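Local coordinates for protein Nrps/pks (Streptomyces albus, PDB 4OPE) that probably extends polyketide chains by decarboxylative condensation, as a ketosynthase domain of the AT-less (trans-AT) synthase that makes oxazolomycin in Streptomyces albus, at residues A[23-26]-A[27-31]; A[81-85]-A[86-90]; A[136-139]-A[140-144]; A[361-364]-A[365-369]. All coordinates share one frame; numbering follows the deposited sequence.

Contact 1 (A[23-26]-A[27-31])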
loop_
_atom_site.group_PDB
_atom_site.type_symbol
_atom_site.label_atom_id
_atom_site.label_comp_id
_atom_site.label_asym_id
_atom_site.label_seq_id
_atom_site.Cartn_x
_atom_site.Cartn_y
_atom_site.Cartn_z
ATOM N N ASP A 23 9.366 -4.024 24.602
ATOM C CA ASP A 23 9.510 -5.289 23.930
ATOM C C ASP A 23 8.348 -6.171 24.351
ATOM O O ASP A 23 7.619 -5.861 25.286
ATOM C CB ASP A 23 10.854 -5.925 24.320
ATOM C CG ASP A 23 11.071 -5.984 25.851
ATOM O OD1 ASP A 23 10.205 -6.405 26.635
ATOM O OD2 ASP A 23 12.156 -5.613 26.281
ATOM N N LEU A 24 8.236 -7.296 23.687
ATOM C CA LEU A 24 7.139 -8.194 23.846
ATOM C C LEU A 24 7.068 -8.908 25.175
ATOM O O LEU A 24 5.983 -9.376 25.554
ATOM C CB LEU A 24 7.146 -9.232 22.741
ATOM C CG LEU A 24 6.917 -8.696 21.323
ATOM C CD1 LEU A 24 6.172 -9.763 20.497
ATOM C CD2 LEU A 24 6.174 -7.381 21.276
ATOM N N ALA A 25 8.178 -9.003 25.888
ATOM C CA ALA A 25 8.107 -9.578 27.235
ATOM C C ALA A 25 7.330 -8.648 28.135
ATOM O O ALA A 25 6.514 -9.077 28.940
ATOM C CB ALA A 25 9.488 -9.815 27.801
ATOM N N GLN A 26 7.586 -7.362 27.979
ATOM C CA GLN A 26 6.891 -6.351 28.744
ATOM C C GLN A 26 5.443 -6.273 28.240
ATOM O O GLN A 26 4.525 -6.169 29.020
ATOM C CB GLN A 26 7.668 -5.031 28.655
ATOM C CG GLN A 26 7.183 -3.940 29.589
ATOM C CD GLN A 26 7.086 -4.403 31.032
ATOM O OE1 GLN A 26 8.052 -4.948 31.573
ATOM N NE2 GLN A 26 5.925 -4.210 31.659
ATOM N N PHE A 27 5.220 -6.434 26.946
ATOM C CA PHE A 27 3.876 -6.450 26.435
ATOM C C PHE A 27 3.080 -7.546 27.082
ATOM O O PHE A 27 1.923 -7.350 27.485
ATOM C CB PHE A 27 3.934 -6.670 24.919
ATOM C CG PHE A 27 2.624 -6.450 24.167
ATOM C CD1 PHE A 27 1.784 -5.409 24.478
ATOM C CD2 PHE A 27 2.283 -7.278 23.103
ATOM C CE1 PHE A 27 0.615 -5.201 23.741
ATOM C CE2 PHE A 27 1.126 -7.068 22.365
ATOM C CZ PHE A 27 0.292 -6.041 22.685
ATOM N N TRP A 28 3.707 -8.709 27.203
ATOM C CA TRP A 28 3.020 -9.885 27.731
ATOM C C TRP A 28 2.645 -9.694 29.180
ATOM O O TRP A 28 1.528 -9.940 29.529
ATOM C CB TRP A 28 3.817 -11.162 27.556
ATOM C CG TRP A 28 3.100 -12.319 28.197
ATOM C CD1 TRP A 28 3.513 -13.046 29.278
ATOM C CD2 TRP A 28 1.807 -12.845 27.841
ATOM N NE1 TRP A 28 2.585 -13.995 29.598
ATOM C CE2 TRP A 28 1.529 -13.905 28.735
ATOM C CE3 TRP A 28 0.867 -12.529 26.861
ATOM C CZ2 TRP A 28 0.364 -14.657 28.665
ATOM C CZ3 TRP A 28 -0.316 -13.312 26.776
ATOM C CH2 TRP A 28 -0.550 -14.345 27.680
ATOM N N ARG A 29 3.587 -9.255 29.994
ATOM C CA ARG A 29 3.353 -8.855 31.377
ATOM C C ARG A 29 2.099 -7.970 31.495
ATOM O O ARG A 29 1.182 -8.236 32.335
ATOM C CB ARG A 29 4.542 -8.025 31.855
ATOM C CG ARG A 29 5.257 -8.470 33.119
ATOM C CD ARG A 29 6.683 -8.976 32.857
ATOM N NE ARG A 29 7.532 -8.007 32.146
ATOM C CZ ARG A 29 8.675 -8.311 31.522
ATOM N NH1 ARG A 29 9.153 -9.562 31.523
ATOM N NH2 ARG A 29 9.346 -7.359 30.881
ATOM N N ASN A 30 2.058 -6.928 30.643
ATOM C CA ASN A 30 0.972 -5.950 30.675
ATOM C C ASN A 30 -0.363 -6.544 30.311
ATOM O O ASN A 30 -1.354 -6.261 30.954
ATOM C CB ASN A 30 1.254 -4.810 29.734
ATOM C CG ASN A 30 2.425 -3.969 30.167
ATOM O OD1 ASN A 30 3.017 -4.194 31.240
ATOM N ND2 ASN A 30 2.786 -2.982 29.323
ATOM N N LEU A 31 -0.408 -7.343 29.253
ATOM C CA LEU A 31 -1.643 -8.063 28.899
ATOM C C LEU A 31 -2.034 -8.966 30.026
ATOM O O LEU A 31 -3.184 -9.048 30.361
ATOM C CB LEU A 31 -1.439 -8.957 27.674
ATOM C CG LEU A 31 -1.161 -8.205 26.378
ATOM C CD1 LEU A 31 -0.465 -9.093 25.357
ATOM C CD2 LEU A 31 -2.440 -7.641 25.796
#

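Contact 2 (A[81-85]-A[86-90])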
loop_
_atom_site.group_PDB
_atom_site.type_symbol
_atom_site.label_atom_id
_atom_site.label_comp_id
_atom_site.label_asym_id
_atom_site.label_seq_id
_atom_site.Cartn_x
_atom_site.Cartn_y
_atom_site.Cartn_z
ATOM N N PHE A 81 22.432 2.389 11.269
ATOM C CA PHE A 81 21.786 2.299 9.962
ATOM C C PHE A 81 22.404 3.110 8.831
ATOM O O PHE A 81 21.746 3.312 7.852
ATOM C CB PHE A 81 20.299 2.611 10.112
ATOM C CG PHE A 81 19.590 1.598 10.949
ATOM C CD1 PHE A 81 19.325 0.331 10.436
ATOM C CD2 PHE A 81 19.258 1.878 12.240
ATOM C CE1 PHE A 81 18.692 -0.625 11.210
ATOM C CE2 PHE A 81 18.626 0.942 13.002
ATOM C CZ PHE A 81 18.340 -0.315 12.502
ATOM N N ARG A 82 23.654 3.549 8.981
ATOM C CA ARG A 82 24.397 4.223 7.917
ATOM C C ARG A 82 23.677 5.449 7.372
ATOM O O ARG A 82 23.487 5.617 6.167
ATOM C CB ARG A 82 24.743 3.243 6.782
ATOM C CG ARG A 82 25.640 2.095 7.222
ATOM C CD ARG A 82 26.346 1.436 6.037
ATOM N NE ARG A 82 27.000 0.190 6.432
ATOM C CZ ARG A 82 28.277 0.100 6.752
ATOM N NH1 ARG A 82 28.792 -1.061 7.133
ATOM N NH2 ARG A 82 29.031 1.184 6.683
HETATM N N MSE A 83 23.278 6.320 8.263
HETATM C CA MSE A 83 22.641 7.539 7.834
HETATM C C MSE A 83 23.146 8.604 8.762
HETATM O O MSE A 83 23.563 8.354 9.877
HETATM C CB MSE A 83 21.127 7.291 7.714
HETATM C CG MSE A 83 20.273 7.917 8.817
HETATM SE SE MSE A 83 18.295 7.650 8.642
HETATM C CE MSE A 83 18.263 5.904 7.762
ATOM N N SER A 84 23.170 9.815 8.251
ATOM C CA SER A 84 23.566 10.977 9.018
ATOM C C SER A 84 22.522 11.318 10.057
ATOM O O SER A 84 21.324 11.066 9.868
ATOM C CB SER A 84 23.705 12.166 8.084
ATOM O OG SER A 84 22.479 12.400 7.434
ATOM N N GLN A 85 22.998 11.923 11.137
ATOM C CA GLN A 85 22.142 12.511 12.159
ATOM C C GLN A 85 21.106 13.476 11.552
ATOM O O GLN A 85 19.949 13.480 11.948
ATOM C CB GLN A 85 23.014 13.245 13.181
ATOM C CG GLN A 85 22.275 14.209 14.093
ATOM C CD GLN A 85 21.337 13.493 15.027
ATOM O OE1 GLN A 85 21.584 12.349 15.401
ATOM N NE2 GLN A 85 20.253 14.162 15.419
ATOM N N VAL A 86 21.545 14.291 10.605
ATOM C CA VAL A 86 20.695 15.312 10.028
ATOM C C VAL A 86 19.609 14.651 9.206
ATOM O O VAL A 86 18.439 15.015 9.330
ATOM C CB VAL A 86 21.506 16.429 9.253
ATOM C CG1 VAL A 86 20.870 16.858 7.925
ATOM C CG2 VAL A 86 21.646 17.669 10.142
ATOM N N GLU A 87 19.974 13.686 8.377
ATOM C CA GLU A 87 18.955 12.984 7.632
ATOM C C GLU A 87 17.902 12.407 8.605
ATOM O O GLU A 87 16.710 12.522 8.360
ATOM C CB GLU A 87 19.552 11.888 6.744
ATOM C CG GLU A 87 18.476 11.036 6.073
ATOM C CD GLU A 87 18.926 10.325 4.789
ATOM O OE1 GLU A 87 20.106 9.865 4.690
ATOM O OE2 GLU A 87 18.063 10.211 3.878
ATOM N N ALA A 88 18.336 11.812 9.708
ATOM C CA ALA A 88 17.409 11.184 10.644
ATOM C C ALA A 88 16.375 12.158 11.197
ATOM O O ALA A 88 15.183 11.821 11.257
ATOM C CB ALA A 88 18.151 10.509 11.797
ATOM N N GLU A 89 16.826 13.346 11.599
ATOM C CA GLU A 89 15.926 14.374 12.092
ATOM C C GLU A 89 14.821 14.716 11.085
ATOM O O GLU A 89 13.760 15.183 11.488
ATOM C CB GLU A 89 16.672 15.673 12.366
ATOM C CG GLU A 89 17.626 15.672 13.529
ATOM C CD GLU A 89 18.434 16.964 13.625
ATOM O OE1 GLU A 89 19.095 17.155 14.675
ATOM O OE2 GLU A 89 18.417 17.783 12.661
ATOM N N HIS A 90 15.100 14.513 9.798
ATOM C CA HIS A 90 14.231 14.996 8.726
ATOM C C HIS A 90 13.285 13.907 8.210
ATOM O O HIS A 90 12.412 14.206 7.389
ATOM C CB HIS A 90 15.046 15.652 7.565
ATOM C CG HIS A 90 15.547 17.027 7.886
ATOM N ND1 HIS A 90 16.742 17.254 8.536
ATOM C CD2 HIS A 90 14.994 18.247 7.689
ATOM C CE1 HIS A 90 16.908 18.550 8.724
ATOM N NE2 HIS A 90 15.861 19.176 8.220
#

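Contact 3 (A[136-139]-A[140-144])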
loop_
_atom_site.group_PDB
_atom_site.type_symbol
_atom_site.label_atom_id
_atom_site.label_comp_id
_atom_site.label_asym_id
_atom_site.label_seq_id
_atom_site.Cartn_x
_atom_site.Cartn_y
_atom_site.Cartn_z
ATOM N N GLY A 136 8.193 21.797 10.065
ATOM C CA GLY A 136 9.249 22.469 9.309
ATOM C C GLY A 136 8.847 22.912 7.916
ATOM O O GLY A 136 9.713 23.264 7.117
ATOM N N VAL A 137 7.547 22.928 7.630
ATOM C CA VAL A 137 7.084 23.377 6.316
ATOM C C VAL A 137 7.281 24.892 6.057
ATOM O O VAL A 137 7.621 25.266 4.954
ATOM C CB VAL A 137 5.612 23.007 6.035
ATOM C CG1 VAL A 137 5.231 23.481 4.634
ATOM C CG2 VAL A 137 5.406 21.504 6.156
ATOM N N GLU A 138 7.051 25.733 7.059
ATOM C CA GLU A 138 7.277 27.180 6.939
ATOM C C GLU A 138 8.756 27.499 6.614
ATOM O O GLU A 138 9.081 28.148 5.609
ATOM C CB GLU A 138 6.843 27.871 8.246
ATOM C CG GLU A 138 6.163 29.226 8.077
ATOM C CD GLU A 138 5.111 29.248 6.957
ATOM O OE1 GLU A 138 5.314 30.021 5.973
ATOM O OE2 GLU A 138 4.105 28.480 7.037
ATOM N N GLU A 139 9.638 26.994 7.473
ATOM C CA GLU A 139 11.088 27.164 7.362
ATOM C C GLU A 139 11.596 26.750 5.997
ATOM O O GLU A 139 12.348 27.490 5.367
ATOM C CB GLU A 139 11.808 26.367 8.449
ATOM C CG GLU A 139 11.602 26.924 9.859
ATOM C CD GLU A 139 10.282 26.525 10.545
ATOM O OE1 GLU A 139 9.416 25.836 9.923
ATOM O OE2 GLU A 139 10.109 26.899 11.739
ATOM N N ALA A 140 11.155 25.595 5.521
ATOM C CA ALA A 140 11.538 25.108 4.198
ATOM C C ALA A 140 11.067 26.033 3.072
ATOM O O ALA A 140 11.791 26.260 2.104
ATOM C CB ALA A 140 10.987 23.716 3.981
ATOM N N LEU A 141 9.860 26.565 3.192
ATOM C CA LEU A 141 9.363 27.532 2.212
ATOM C C LEU A 141 10.162 28.848 2.227
ATOM O O LEU A 141 10.509 29.366 1.164
ATOM C CB LEU A 141 7.873 27.822 2.445
ATOM C CG LEU A 141 6.883 26.685 2.146
ATOM C CD1 LEU A 141 5.518 27.050 2.713
ATOM C CD2 LEU A 141 6.777 26.364 0.659
ATOM N N ARG A 142 10.451 29.359 3.434
ATOM C CA ARG A 142 11.225 30.594 3.633
ATOM C C ARG A 142 12.730 30.403 3.390
ATOM O O ARG A 142 13.522 31.295 3.658
ATOM C CB ARG A 142 11.007 31.141 5.048
ATOM C CG ARG A 142 9.603 31.690 5.299
ATOM C CD ARG A 142 9.534 32.593 6.541
ATOM N NE ARG A 142 8.863 31.971 7.696
ATOM C CZ ARG A 142 9.456 31.308 8.699
ATOM N NH1 ARG A 142 8.706 30.792 9.671
ATOM N NH2 ARG A 142 10.780 31.140 8.745
ATOM N N GLY A 143 13.140 29.238 2.906
ATOM C CA GLY A 143 14.543 28.976 2.598
ATOM C C GLY A 143 15.415 28.737 3.814
ATOM O O GLY A 143 16.559 28.416 3.671
ATOM N N THR A 144 14.856 28.889 5.003
ATOM C CA THR A 144 15.552 28.737 6.268
ATOM C C THR A 144 15.997 27.302 6.608
ATOM O O THR A 144 17.068 27.099 7.174
ATOM C CB THR A 144 14.599 29.164 7.393
ATOM O OG1 THR A 144 14.017 30.430 7.055
ATOM C CG2 THR A 144 15.315 29.245 8.732
#

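Contact 4 (A[361-364]-A[365-369])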
loop_
_atom_site.group_PDB
_atom_site.type_symbol
_atom_site.label_atom_id
_atom_site.label_comp_id
_atom_site.label_asym_id
_atom_site.label_seq_id
_atom_site.Cartn_x
_atom_site.Cartn_y
_atom_site.Cartn_z
ATOM N N LEU A 361 -2.534 -9.205 16.596
ATOM C CA LEU A 361 -1.946 -10.430 16.156
ATOM C C LEU A 361 -0.902 -10.887 17.144
ATOM O O LEU A 361 -0.784 -12.068 17.440
ATOM C CB LEU A 361 -1.329 -10.100 14.850
ATOM C CG LEU A 361 -0.514 -11.057 14.065
ATOM C CD1 LEU A 361 -1.366 -12.275 13.885
ATOM C CD2 LEU A 361 -0.256 -10.399 12.714
ATOM N N THR A 362 -0.126 -9.943 17.660
ATOM C CA THR A 362 0.913 -10.239 18.608
ATOM C C THR A 362 0.288 -10.752 19.884
ATOM O O THR A 362 0.741 -11.739 20.481
ATOM C CB THR A 362 1.765 -9.001 18.881
ATOM O OG1 THR A 362 2.390 -8.582 17.670
ATOM C CG2 THR A 362 2.860 -9.278 19.880
ATOM N N LYS A 363 -0.795 -10.124 20.298
ATOM C CA LYS A 363 -1.493 -10.603 21.485
ATOM C C LYS A 363 -1.909 -12.044 21.339
ATOM O O LYS A 363 -1.794 -12.788 22.255
ATOM C CB LYS A 363 -2.707 -9.764 21.741
ATOM C CG LYS A 363 -3.432 -10.145 23.001
ATOM C CD LYS A 363 -4.912 -9.956 22.747
ATOM C CE LYS A 363 -5.657 -9.686 24.023
ATOM N NZ LYS A 363 -7.126 -9.696 23.746
ATOM N N VAL A 364 -2.393 -12.450 20.188
ATOM C CA VAL A 364 -2.771 -13.847 19.992
ATOM C C VAL A 364 -1.552 -14.795 20.014
ATOM O O VAL A 364 -1.561 -15.855 20.662
ATOM C CB VAL A 364 -3.509 -13.992 18.670
ATOM C CG1 VAL A 364 -3.713 -15.459 18.302
ATOM C CG2 VAL A 364 -4.833 -13.279 18.791
ATOM N N LEU A 365 -0.498 -14.419 19.298
ATOM C CA LEU A 365 0.689 -15.244 19.316
ATOM C C LEU A 365 1.158 -15.494 20.735
ATOM O O LEU A 365 1.546 -16.585 21.054
ATOM C CB LEU A 365 1.806 -14.601 18.498
ATOM C CG LEU A 365 1.455 -14.436 17.020
ATOM C CD1 LEU A 365 2.587 -13.778 16.243
ATOM C CD2 LEU A 365 1.062 -15.760 16.379
ATOM N N LEU A 366 1.154 -14.482 21.576
ATOM C CA LEU A 366 1.572 -14.652 22.960
ATOM C C LEU A 366 0.603 -15.538 23.683
ATOM O O LEU A 366 0.992 -16.335 24.497
ATOM C CB LEU A 366 1.682 -13.303 23.691
ATOM C CG LEU A 366 2.833 -12.481 23.119
ATOM C CD1 LEU A 366 2.786 -10.986 23.440
ATOM C CD2 LEU A 366 4.145 -13.141 23.564
ATOM N N GLN A 367 -0.669 -15.412 23.382
ATOM C CA GLN A 367 -1.634 -16.308 24.011
ATOM C C GLN A 367 -1.285 -17.781 23.654
ATOM O O GLN A 367 -1.207 -18.638 24.544
ATOM C CB GLN A 367 -3.075 -15.895 23.677
ATOM C CG GLN A 367 -3.475 -14.649 24.439
ATOM C CD GLN A 367 -4.958 -14.275 24.342
ATOM O OE1 GLN A 367 -5.491 -13.568 25.187
ATOM N NE2 GLN A 367 -5.620 -14.753 23.324
ATOM N N PHE A 368 -1.041 -18.052 22.373
ATOM C CA PHE A 368 -0.666 -19.381 21.954
ATOM C C PHE A 368 0.531 -19.836 22.776
ATOM O O PHE A 368 0.498 -20.933 23.374
ATOM C CB PHE A 368 -0.311 -19.430 20.482
ATOM C CG PHE A 368 -1.496 -19.420 19.535
ATOM C CD1 PHE A 368 -2.772 -19.753 19.935
ATOM C CD2 PHE A 368 -1.293 -19.113 18.194
ATOM C CE1 PHE A 368 -3.822 -19.764 19.015
ATOM C CE2 PHE A 368 -2.333 -19.130 17.270
ATOM C CZ PHE A 368 -3.608 -19.459 17.686
ATOM N N ARG A 369 1.556 -18.993 22.865
ATOM C CA ARG A 369 2.796 -19.413 23.499
ATOM C C ARG A 369 2.608 -19.756 24.986
ATOM O O ARG A 369 3.093 -20.768 25.441
ATOM C CB ARG A 369 3.895 -18.368 23.364
ATOM C CG ARG A 369 5.055 -18.687 24.301
ATOM C CD ARG A 369 6.305 -17.839 24.103
ATOM N NE ARG A 369 6.767 -17.841 22.704
ATOM C CZ ARG A 369 7.614 -16.952 22.160
ATOM N NH1 ARG A 369 8.137 -15.951 22.882
ATOM N NH2 ARG A 369 7.938 -17.060 20.872
#

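Contact 1 (A[23-26]-A[27-31])
The first turns of helix 24-33, in the N-terminal half of this thiolase-fold ketosynthase, join an N-cap at D23 to a polar cluster in which Q26 meets R29 and N30. D23 OD1 accepts the backbone NH of Q26 at 3.1 Å. Aspartate suits this place because a short carboxylate can turn back to a first-turn NH without an i-4 helical partner. Behind the cap the backbone ladder begins with F27 N to D23 O, 3.0 Å.

Q26 then offers both ends of its amide. Its CG lies anti to the backbone N (chi1 -170°) and the chain bends at the next bond, which turns the amide along the helix toward the following turn. R29 grips OE1 side-on with two nitrogens, NH2 at 2.8 Å and NE at 3.2 Å. The oxygen lies close to the guanidinium plane, yet both donors come from one face of the amide, the two planes standing 53° apart. Arginine can hold a second partner as well: its NH1 forms a salt bridge with E475. At the other end of the amide, Q26 NE2 gives a weak bond to N30 OD1, 2.9 Å, and that oxygen also accepts from R35, while N30 ND2 donates to K20 O. Beneath the guanidinium lies the carbonyl oxygen A25 O, 3.4 Å from its plane and over its centre.

Contact 2 (A[81-85]-A[86-90])
Q85 reaches one turn ahead to E89, and with M83 and E87 it makes up most of the contact at the start of helix 85-90. Its amide NE2 donates to E89 OE1 over 3.3 Å in a nearly straight bond (162°). The acceptor lies in the amide plane, but NE2 approaches from above the carboxylate plane, the two flat groups being 85° apart. A bend at chi2 (67°) swings the Q85 amide round to E89, which runs extended to meet it. Glutamine suits the place because NE2 has two hydrogens: it also donates to R574 O.

M83, deposited as selenomethionine, works on the apolar side. Its SE rests 4.2 Å from A88 CA and 4.3 Å from A88 CB, and its side chain also packs on F76 of strand 75-76. A small alanine lets this long, flexible chain lie close to the helix.

E87 sends OE1 back to within 4.1 Å of M83 CB, and its OE2 makes a long, weak ion pair with R158. At the helix start, S84 OG accepts E87 N at 3.0 Å. Serine and glutamate are spaced as in a capping box, but E87 OE1 stays 4.7 Å from S84 N, so the reciprocal bond is missing and the arrangement remains a serine N-cap.

Contact 3 (A[136-139]-A[140-144])
R142 folds back over E138 at the end of the short helix 137-141. Its CB lies 3.6 Å from E138 O, the carbonyl that also accepts R142 N at 2.8 Å. CG stays beside the same oxygen, and the chain then bends at chi3 (-106°), carrying the guanidinium back along the helix surface. There NE and CZ pass E138 CG, and NH1 comes nearest to it at 3.4 Å. NH2 ends 4.4 Å from E139 CG, and E138 O and E139 CA lie over one face of the guanidinium. The E138 carboxylate makes no salt bridge: E138 OE1 is 4.4 Å from R142 NE and well out of the guanidinium plane, so at most a general attraction probably remains. Long charged chains suit this outward side of the helix.

The helix closes in a Schellman motif whose two bonds are both weak. T144 N reaches back to E139 O at 2.9 Å, around the inner pair G143 N and A140 O at 3.4 Å. G143 turns the chain with a positive phi of 75°, a conformation easily reached by a residue without CB.

On another side V137 and L141 lie alongside each other, CG1 to CD1 4.1 Å. They and the small A140 suit this side because the second subunit covers it: V137 packs on its L134, A140 on its L210 and L141 on its F51.

Contact 4 (A[361-364]-A[365-369])
V364 and F368, one turn apart on helix 356-370, form a CH-pi contact. V364 CG1 sits over one ring face, 4.2 Å from the centroid and 16° off the normal. This methyl is anti to the backbone N (chi1 170°), which sends it up the helix toward the ring.

Apolar packing repeats on another side, where T362 CG2 and L366 CD1 meet at 3.9 Å. Threonine fits among hydrophobic neighbours by turning its methyl to the leucine and bonding its hydroxyl to M358 O of its own helix.

Backbone hydrogen bonds run unbroken through the segment, from L365 N to L361 O at 3.0 Å through F368 N to V364 O at 2.8 Å.

The buried K363 NZ and Q367 OE1 find partners outside the segment. K363 and Q367 run side by side, CE to OE1 4.1 Å, and part at their tips: K363 NZ makes a salt bridge to E309 and a hydrogen bond with Y307, whereas Q367 OE1 accepts from V374 N.

The helix packs on the large mixed sheet of the thiolase-fold ketosynthase: L361, V364 and F368 meet strand 416-422, and L361, L365 and F368 its neighbour 427-434, while T362 and L366 face helix 24-33.

How the contacts relate
Contacts 1 and 4 form one packed unit although more than 300 residues separate them in sequence. Their centres are 11 Å apart, and helix 24-33 lies against helix 356-370: W28 CE3 reaches L366 CB at 3.4 Å, and F27 CE2 reaches T362 CG2 at 3.7 Å. N-terminal and C-terminal halves of the thiolase fold thereby meet near the chain's centre. Contacts 2 and 3 lie farther out on one side of the chain, centres about 19 Å apart and nearest atoms about 7 Å apart; contact 3 adjoins the second subunit. Contacts 3 and 4 are the most distant pair, about 45 Å between centres. All four are structural packing, with no bound ligand among their partners.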